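Local coordinates for flavin-nucleotide-binding protein (PDB 4YBN) that binds flavin-adenine dinucleotide and heme within a split beta-barrel dimer and probably acts as an oxidoreductase, at residues T20-L25 against L154-D159; A35-V40 against V46-G51; V90-R93 against E97-F100. All coordinates share one frame; numbering follows the deposited sequence. Where two conformers were deposited one is given.

Interaction 1. Residues T20-L25 against L154-D159; sequences TSRERL and LAIGDD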
# COMPACT_ATOMS: atom_id res chain seq x y z
N THR A 20 -8.26 -8.47 -17.27
CA THR A 20 -7.32 -8.11 -18.33
C THR A 20 -7.57 -6.72 -18.94
O THR A 20 -7.03 -6.39 -19.98
CB THR A 20 -7.42 -9.12 -19.48
OG1 THR A 20 -8.79 -9.16 -19.92
CG2 THR A 20 -6.95 -10.54 -19.00
N SER A 21 -8.40 -5.90 -18.32
CA SER A 21 -8.61 -4.59 -18.87
C SER A 21 -7.45 -3.60 -18.53
O SER A 21 -7.22 -3.26 -17.36
CB SER A 21 -9.92 -4.03 -18.39
OG SER A 21 -10.02 -2.65 -18.75
N ARG A 22 -6.79 -3.13 -19.59
CA ARG A 22 -5.77 -2.10 -19.48
C ARG A 22 -6.37 -0.81 -18.97
O ARG A 22 -5.71 -0.00 -18.29
CB ARG A 22 -5.12 -1.90 -20.86
CG ARG A 22 -4.11 -0.77 -20.92
CD ARG A 22 -2.92 -0.99 -19.99
NE ARG A 22 -2.28 0.32 -19.76
CZ ARG A 22 -1.30 0.83 -20.52
NH1 ARG A 22 -0.86 2.06 -20.26
NH2 ARG A 22 -0.73 0.10 -21.51
N GLU A 23 -7.61 -0.56 -19.35
CA GLU A 23 -8.25 0.63 -18.87
C GLU A 23 -8.43 0.62 -17.35
O GLU A 23 -8.28 1.64 -16.69
CB GLU A 23 -9.56 0.82 -19.60
CG GLU A 23 -10.29 2.10 -19.31
CD GLU A 23 -11.70 2.06 -19.91
OE1 GLU A 23 -11.93 1.21 -20.80
OE2 GLU A 23 -12.60 2.83 -19.46
N ARG A 24 -8.76 -0.53 -16.81
CA ARG A 24 -8.88 -0.67 -15.34
C ARG A 24 -7.53 -0.55 -14.67
O ARG A 24 -7.42 0.01 -13.60
CB ARG A 24 -9.50 -2.02 -14.96
CG ARG A 24 -10.96 -2.14 -15.43
CD ARG A 24 -11.70 -3.28 -14.69
NE ARG A 24 -13.12 -3.33 -15.05
CZ ARG A 24 -14.13 -2.76 -14.38
NH1 ARG A 24 -13.90 -2.10 -13.24
NH2 ARG A 24 -15.38 -2.88 -14.84
N LEU A 25 -6.52 -1.11 -15.32
CA LEU A 25 -5.16 -0.89 -14.87
C LEU A 25 -4.75 0.56 -14.76
O LEU A 25 -4.27 0.99 -13.71
CB LEU A 25 -4.18 -1.67 -15.70
CG LEU A 25 -2.73 -1.41 -15.30
CD1 LEU A 25 -2.39 -2.10 -13.99
CD2 LEU A 25 -1.80 -1.81 -16.41
N LEU A 154 9.59 2.11 -16.12
CA LEU A 154 9.26 0.75 -16.44
C LEU A 154 8.13 0.72 -17.43
O LEU A 154 7.09 1.32 -17.22
CB LEU A 154 8.83 0.06 -15.13
CG LEU A 154 8.34 -1.38 -15.22
CD1 LEU A 154 9.56 -2.25 -15.49
CD2 LEU A 154 7.64 -1.88 -13.99
N ALA A 155 8.35 0.02 -18.53
CA ALA A 155 7.39 -0.12 -19.62
C ALA A 155 6.18 -0.89 -19.22
O ALA A 155 6.30 -1.94 -18.64
CB ALA A 155 8.05 -0.80 -20.84
N ILE A 156 5.00 -0.36 -19.52
CA ILE A 156 3.79 -1.08 -19.34
C ILE A 156 3.40 -1.64 -20.70
O ILE A 156 2.91 -0.90 -21.56
CB ILE A 156 2.65 -0.23 -18.85
CG1 ILE A 156 3.01 0.49 -17.56
CG2 ILE A 156 1.41 -1.12 -18.70
CD1 ILE A 156 2.10 1.70 -17.26
N GLY A 157 3.60 -2.94 -20.86
CA GLY A 157 3.42 -3.57 -22.15
C GLY A 157 2.12 -4.32 -22.15
O GLY A 157 1.21 -3.97 -21.39
N ASP A 158 2.01 -5.34 -23.02
CA ASP A 158 0.80 -6.16 -23.09
C ASP A 158 0.85 -7.33 -22.13
O ASP A 158 -0.16 -7.78 -21.71
CB ASP A 158 0.61 -6.70 -24.50
CG ASP A 158 0.27 -5.61 -25.48
OD1 ASP A 158 -0.63 -4.79 -25.17
OD2 ASP A 158 0.91 -5.56 -26.54
N ASP A 159 2.04 -7.84 -21.84
CA ASP A 159 2.15 -9.13 -21.22
C ASP A 159 2.80 -9.10 -19.80
O ASP A 159 2.96 -10.15 -19.17
CB ASP A 159 2.95 -10.07 -22.16
CG ASP A 159 2.17 -10.43 -23.48
OD1 ASP A 159 0.92 -10.33 -23.53
OD2 ASP A 159 2.81 -10.81 -24.49
O HOH W 1 1.51 -0.48 -23.87
O HOH W 2 -0.78 -2.29 -22.10
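The helix start carrying R22 and L25 keeps its backbone well away from the chain around I156, since the closest alpha carbons, R22 CA and D158 CA, are 8.5 Å apart. Side chains and water therefore fill the interval. I156 reaches across with its CG2 methyl, which sits over the centre of one face of the R22 guanidinium; its nearest guanidinium atom is R22 NH2, at 3.7 Å from I156 CG2. The same methyl meets L25 from a different angle, with L25 CD2 4.0 Å from I156 CG2. R22 CG lies opposite its own backbone N (chi1 175°) and the chain then bends at chi2 (62°), bringing the guanidinium face under the isoleucine methyl.

The polar link is made by two waters. One lies in the guanidinium plane, at its edge, and donates to I156 O at 2.7 Å, while its bond from R22 NH2 is weak. The other donates to G157 O at 2.7 Å; its separation from R22 NH2 is so short that the exact length is doubtful.

This is where the first helix of the split beta-barrel, 22-29, meets the run leading out of strand 149-155. L25 and I156 both also touch W161 on strand 161-166, and L25 reaches A105 on strand 99-108. S21 is the N-cap: R24 N donates to S21 OG at 3.1 Å with an N-H...O angle of 159°, and L25 N bonds to S21 O.

R22 has its strongest polar partner outside the two segments: NH1 makes a salt bridge to D57, and NE another to D26. D57 is also hydrogen-bonded through its backbone to I156.

Interaction 2. Residues A35-V40 against V46-G51; sequences ATVALV and VAFPIG. With FAD (flavin-adenine dinucleotide), chain H.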
# COMPACT_ATOMS: atom_id res chain seq x y z
N ALA A 35 3.88 2.96 -4.90
CA ALA A 35 4.16 1.62 -5.38
C ALA A 35 5.12 0.95 -4.37
O ALA A 35 5.89 1.62 -3.67
CB ALA A 35 4.85 1.70 -6.75
N THR A 36 5.09 -0.38 -4.32
CA THR A 36 6.08 -1.06 -3.58
C THR A 36 6.88 -1.79 -4.62
O THR A 36 6.32 -2.52 -5.40
CB THR A 36 5.47 -2.02 -2.55
OG1 THR A 36 4.72 -1.23 -1.62
CG2 THR A 36 6.52 -2.70 -1.83
N VAL A 37 8.19 -1.63 -4.57
CA VAL A 37 9.09 -2.20 -5.56
C VAL A 37 9.94 -3.29 -4.91
O VAL A 37 10.46 -3.11 -3.84
CB VAL A 37 10.02 -1.15 -6.12
CG1 VAL A 37 11.08 -1.79 -7.02
CG2 VAL A 37 9.25 -0.10 -6.87
N ALA A 38 9.96 -4.44 -5.53
CA ALA A 38 10.71 -5.60 -5.06
C ALA A 38 11.81 -5.92 -6.06
O ALA A 38 11.58 -5.88 -7.29
CB ALA A 38 9.76 -6.76 -4.96
N LEU A 39 13.00 -6.25 -5.55
CA LEU A 39 14.09 -6.66 -6.34
C LEU A 39 14.93 -7.66 -5.49
O LEU A 39 14.62 -7.95 -4.34
CB LEU A 39 14.94 -5.49 -6.75
CG LEU A 39 15.67 -4.67 -5.70
CD1 LEU A 39 16.91 -4.05 -6.29
CD2 LEU A 39 14.73 -3.59 -5.17
N VAL A 40 15.98 -8.18 -6.10
CA VAL A 40 16.82 -9.19 -5.46
C VAL A 40 18.22 -8.59 -5.33
O VAL A 40 18.75 -7.95 -6.27
CB VAL A 40 16.87 -10.41 -6.34
CG1 VAL A 40 17.63 -11.54 -5.68
CG2 VAL A 40 15.46 -10.90 -6.68
N VAL A 46 14.31 -7.76 -1.57
CA VAL A 46 14.22 -6.48 -0.91
C VAL A 46 12.97 -5.77 -1.44
O VAL A 46 12.52 -6.01 -2.59
CB VAL A 46 15.46 -5.58 -0.99
CG1 VAL A 46 16.75 -6.33 -0.69
CG2 VAL A 46 15.55 -4.92 -2.32
N ALA A 47 12.37 -4.97 -0.59
CA ALA A 47 11.14 -4.26 -0.99
C ALA A 47 11.14 -2.87 -0.39
O ALA A 47 11.61 -2.70 0.75
CB ALA A 47 9.94 -5.01 -0.56
N PHE A 48 10.74 -1.86 -1.19
CA PHE A 48 10.72 -0.50 -0.68
C PHE A 48 9.58 0.23 -1.32
O PHE A 48 9.20 -0.06 -2.41
CB PHE A 48 12.04 0.21 -0.87
CG PHE A 48 12.44 0.42 -2.30
CD1 PHE A 48 12.11 1.57 -2.94
CD2 PHE A 48 13.19 -0.50 -2.97
CE1 PHE A 48 12.50 1.83 -4.27
CE2 PHE A 48 13.55 -0.28 -4.31
CZ PHE A 48 13.19 0.88 -4.96
N PRO A 49 8.97 1.12 -0.60
CA PRO A 49 7.94 1.91 -1.14
C PRO A 49 8.47 3.11 -1.89
O PRO A 49 9.59 3.64 -1.59
CB PRO A 49 7.23 2.43 0.14
CG PRO A 49 8.27 2.47 1.14
CD PRO A 49 9.22 1.38 0.82
N ILE A 50 7.73 3.61 -2.85
CA ILE A 50 8.19 4.80 -3.57
C ILE A 50 7.05 5.44 -4.31
O ILE A 50 6.13 4.76 -4.78
CB ILE A 50 9.34 4.40 -4.56
CG1 ILE A 50 10.01 5.65 -5.12
CG2 ILE A 50 8.75 3.58 -5.68
CD1 ILE A 50 11.46 5.60 -5.56
N GLY A 51 7.02 6.76 -4.43
CA GLY A 51 5.99 7.36 -5.33
C GLY A 51 6.18 7.08 -6.81
O GLY A 51 7.29 6.98 -7.30
PA FAD H . 18.90 1.49 1.27
O1A FAD H . 20.22 2.01 1.78
O2A FAD H . 18.84 0.94 -0.14
O5B FAD H . 18.36 0.30 2.24
C5B FAD H . 18.98 -0.08 3.47
C4B FAD H . 17.92 -0.57 4.46
O4B FAD H . 17.29 0.54 5.14
C3B FAD H . 16.74 -1.32 3.84
O3B FAD H . 16.93 -2.70 3.47
C2B FAD H . 15.68 -1.20 4.89
O2B FAD H . 15.89 -2.28 5.79
C1B FAD H . 15.94 0.20 5.48
N9A FAD H . 14.94 1.11 4.84
C8A FAD H . 15.21 1.99 3.85
N7A FAD H . 14.08 2.65 3.45
C5A FAD H . 13.06 2.18 4.19
C6A FAD H . 11.61 2.46 4.28
N6A FAD H . 11.09 3.40 3.44
N1A FAD H . 10.91 1.75 5.22
C2A FAD H . 11.46 0.85 6.07
N3A FAD H . 12.76 0.56 6.02
C4A FAD H . 13.62 1.17 5.12
N1 FAD H . 12.20 7.73 -2.24
C2 FAD H . 12.57 8.39 -3.37
O2 FAD H . 13.80 8.40 -3.59
N3 FAD H . 11.67 9.03 -4.20
C4 FAD H . 10.34 8.98 -3.96
O4 FAD H . 9.45 9.50 -4.67
C4X FAD H . 9.86 8.27 -2.74
N5 FAD H . 8.55 8.22 -2.44
C5X FAD H . 8.12 7.57 -1.32
C6 FAD H . 6.76 7.50 -1.03
C7 FAD H . 6.30 6.83 0.10
C7M FAD H . 4.82 6.79 0.39
C8 FAD H . 7.28 6.19 1.00
C8M FAD H . 6.86 5.42 2.22
C9 FAD H . 8.62 6.24 0.71
C9A FAD H . 9.09 6.90 -0.41
N10 FAD H . 10.48 6.93 -0.72
C10 FAD H . 10.90 7.64 -1.87
C1' FAD H . 11.46 6.33 0.20
C2' FAD H . 12.09 5.00 -0.16
O2' FAD H . 11.44 3.97 0.59
C3' FAD H . 13.59 5.06 0.23
O3' FAD H . 13.73 5.47 1.63
C4' FAD H . 14.50 5.87 -0.73
O4' FAD H . 14.42 5.37 -2.09
C5' FAD H . 15.97 5.81 -0.32
O5' FAD H . 16.34 4.46 0.03
P FAD H . 17.85 4.00 0.40
O1P FAD H . 18.47 5.09 1.26
O2P FAD H . 18.47 3.59 -0.93
O3P FAD H . 17.77 2.68 1.36
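A35, V37 and L39 pair with I50, F48 and V46 as three antiparallel hydrogen-bonded pairs, and both N-H groups and both carbonyls of every pair are satisfied across the contact. The straightest of the six bonds is V37 N to F48 O, 2.9 Å long with an N-H...O angle of 177°. Residues T36 and A38 face P49 and A47 in non-hydrogen-bonded pairs; the backbones of T36 and A38 turn outward and bond to S82 and A80 of strand 78-91 respectively. Between the bonds, alpha carbons approach carbonyls, as A47 CA does V37 O at 3.1 Å.

On the face bearing V37, L39, V46, F48 and I50, F48 chi1 (64°) sets CG between the backbone N and carbonyl carbon, which lays the ring alongside V37. V37 CB stands over one ring face, displaced toward the rim in a CH-pi contact. L39 CD2 comes to the ring edge in its plane, 3.6 Å from F48 CE2. L39 CD2 and V46 CG2 are modelled 3.3 Å apart, tighter than usual for carbon, so the exact fit is doubtful. W69 stacks on the F48 ring. T36 and A38 on the other face meet T36 and A38 of the second subunit.

The flavin takes up groups at the strand end. FAD O2' donates to P49 O at 2.9 Å, G51 N lies 2.9 Å from FAD N5, and I50 CG1 packs 3.5 Å from FAD C4X. P49 sits in a non-hydrogen-bonded pair, so its carbonyl points away from strand 34-41; the hairpin thus uses its inward backbone groups for pairing and an outward one to hold the ribityl chain.

Interaction 3. Residues V90-R93 against E97-F100; sequences VVAR and ESSF. With HEM (protoporphyrin IX containing Fe), chain G.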
# COMPACT_ATOMS: atom_id res chain seq x y z
N VAL A 90 -14.72 -6.73 4.15
CA VAL A 90 -15.82 -7.69 3.88
C VAL A 90 -16.08 -8.43 5.18
O VAL A 90 -15.33 -9.26 5.57
CB VAL A 90 -15.47 -8.67 2.79
CG1 VAL A 90 -16.66 -9.57 2.41
CG2 VAL A 90 -15.06 -7.94 1.50
N VAL A 91 -17.17 -8.04 5.82
CA VAL A 91 -17.67 -8.62 7.06
C VAL A 91 -18.67 -9.72 6.75
O VAL A 91 -19.83 -9.48 6.41
CB VAL A 91 -18.26 -7.53 7.96
CG1 VAL A 91 -18.64 -8.09 9.32
CG2 VAL A 91 -17.25 -6.40 8.15
N ALA A 92 -18.22 -10.96 6.85
CA ALA A 92 -19.10 -12.10 6.63
C ALA A 92 -19.61 -12.65 7.96
O ALA A 92 -19.22 -12.20 9.05
CB ALA A 92 -18.38 -13.18 5.82
N ARG A 93 -20.60 -13.53 7.85
CA ARG A 93 -21.18 -14.22 9.02
C ARG A 93 -20.26 -15.28 9.62
O ARG A 93 -20.54 -15.77 10.70
CB ARG A 93 -22.48 -14.88 8.63
CG ARG A 93 -23.60 -13.91 8.38
CD ARG A 93 -24.74 -14.70 7.78
NE ARG A 93 -25.86 -13.84 7.44
CZ ARG A 93 -26.08 -13.35 6.24
NH1 ARG A 93 -25.24 -13.60 5.21
NH2 ARG A 93 -27.15 -12.58 6.07
N GLU A 97 -15.13 -16.58 5.63
CA GLU A 97 -15.54 -15.88 4.42
C GLU A 97 -15.32 -14.37 4.54
O GLU A 97 -15.76 -13.65 3.67
CB GLU A 97 -17.02 -16.13 4.04
CG GLU A 97 -17.37 -17.55 3.67
CD GLU A 97 -16.71 -18.01 2.41
OE1 GLU A 97 -16.31 -17.17 1.57
OE2 GLU A 97 -16.65 -19.23 2.26
N SER A 98 -14.66 -13.88 5.59
CA SER A 98 -14.47 -12.47 5.71
C SER A 98 -13.25 -12.12 4.87
O SER A 98 -12.44 -12.98 4.59
CB SER A 98 -14.27 -12.05 7.15
OG SER A 98 -15.51 -12.17 7.84
N SER A 99 -13.17 -10.87 4.42
CA SER A 99 -12.21 -10.53 3.36
C SER A 99 -11.90 -9.05 3.36
O SER A 99 -12.15 -8.38 4.36
CB SER A 99 -12.75 -10.97 2.01
OG SER A 99 -11.68 -11.16 1.10
N PHE A 100 -11.33 -8.58 2.25
CA PHE A 100 -11.15 -7.18 1.96
C PHE A 100 -11.59 -6.92 0.56
O PHE A 100 -11.43 -7.77 -0.30
CB PHE A 100 -9.72 -6.78 2.05
CG PHE A 100 -9.14 -6.82 3.45
CD1 PHE A 100 -9.50 -5.93 4.35
CD2 PHE A 100 -8.20 -7.73 3.79
CE1 PHE A 100 -8.96 -5.93 5.59
CE2 PHE A 100 -7.67 -7.76 5.03
CZ PHE A 100 -8.04 -6.86 5.94
CHA HEM G . -8.44 -15.79 1.50
CHB HEM G . -9.22 -11.94 4.28
CHC HEM G . -10.40 -14.80 7.98
CHD HEM G . -9.31 -18.69 5.34
C1A HEM G . -8.57 -14.50 1.92
C2A HEM G . -8.35 -13.35 1.13
C3A HEM G . -8.55 -12.26 1.95
C4A HEM G . -8.91 -12.76 3.22
CMA HEM G . -8.41 -10.77 1.65
CAA HEM G . -7.90 -13.34 -0.32
CBA HEM G . -9.02 -13.58 -1.35
CGA HEM G . -8.55 -13.24 -2.75
O1A HEM G . -9.11 -12.30 -3.35
O2A HEM G . -7.61 -13.87 -3.29
C1B HEM G . -9.65 -12.38 5.54
C2B HEM G . -10.11 -11.49 6.57
C3B HEM G . -10.43 -12.26 7.62
C4B HEM G . -10.19 -13.68 7.22
CMB HEM G . -10.23 -9.96 6.54
CAB HEM G . -11.00 -11.61 8.80
CBB HEM G . -11.61 -12.26 9.74
C1C HEM G . -10.19 -16.14 7.61
C2C HEM G . -10.21 -17.27 8.49
C3C HEM G . -9.90 -18.40 7.73
C4C HEM G . -9.69 -17.94 6.39
CMC HEM G . -10.55 -17.20 9.93
CAC HEM G . -9.91 -19.82 8.15
CBC HEM G . -10.56 -20.26 9.24
C1D HEM G . -9.00 -18.16 4.10
C2D HEM G . -8.75 -19.04 2.97
C3D HEM G . -8.52 -18.25 1.91
C4D HEM G . -8.64 -16.87 2.39
CMD HEM G . -8.73 -20.54 2.99
CAD HEM G . -8.19 -18.66 0.49
CBD HEM G . -9.28 -18.26 -0.52
CGD HEM G . -9.19 -19.13 -1.76
O1D HEM G . -10.08 -19.99 -2.02
O2D HEM G . -8.22 -19.00 -2.56
NA HEM G . -8.89 -14.12 3.20
NB HEM G . -9.74 -13.64 5.95
NC HEM G . -9.79 -16.58 6.38
ND HEM G . -8.94 -16.87 3.71
FE HEM G . -9.24 -15.34 4.79
O HOH W 3 -17.05 -11.11 9.92
O HOH W 4 -11.37 -15.21 3.84
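The side-chain hydroxyl of S98 takes the place of a strand carbonyl, accepting from A92 N at 3.1 Å (A92 N to S98 OG) with an N-H...O angle of 158°. S98 chi1 (-71°) places OG beside its own backbone N, turned toward A92. The same oxygen bonds to S94 O in the intervening turn and receives a water, 2.8 Å from S98 OG, that also donates to A92 O; three partners thus grip it.

Within these segments regular pairing is confined to V90 and S99. S99 N donates to V90 O on a lone pair, in the carbonyl plane, at 2.9 Å, whereas V90 N approaches S99 O from well above the carbonyl plane, 64° out of it. V90 CG2 packs against the F100 backbone, 3.7 Å from F100 C, and A92 CB rests 3.4 Å from E97 O. F100 O is buried here without a polar partner.

S98 O accepts from a second water, which ligates the heme iron at 2.3 Å from water oxygen to FE. H62, probably from the second subunit, is an axial ligand. The F100 ring offers one face to the heme methyl CMB, with F130 of the second subunit meeting it edge-to-face. This is the end of a beta hairpin, 78-91 with 99-108, whose backbone and side chains line a heme pocket at the dimer interface.

From the N terminus, helix 22-29 enters interaction 1, which closes only at 154-159, forming the longest loop and tying the helix to the chain leaving strand 149-155. Interactions 2 and 3 both lie within that span, in series and without crossing. The helix is followed by strand 34-41, and interaction 2 closes a short hairpin with 44-55; later, 78-91 turns back as 99-108 and interaction 3 closes the second. Strands 34-41 and 78-91 are sheet neighbours, so the two hairpins adjoin in one curled sheet, although interactions 2 and 3 lie about 29 Å apart between centres. Both reach the second subunit; the segments of interaction 1 do not touch it.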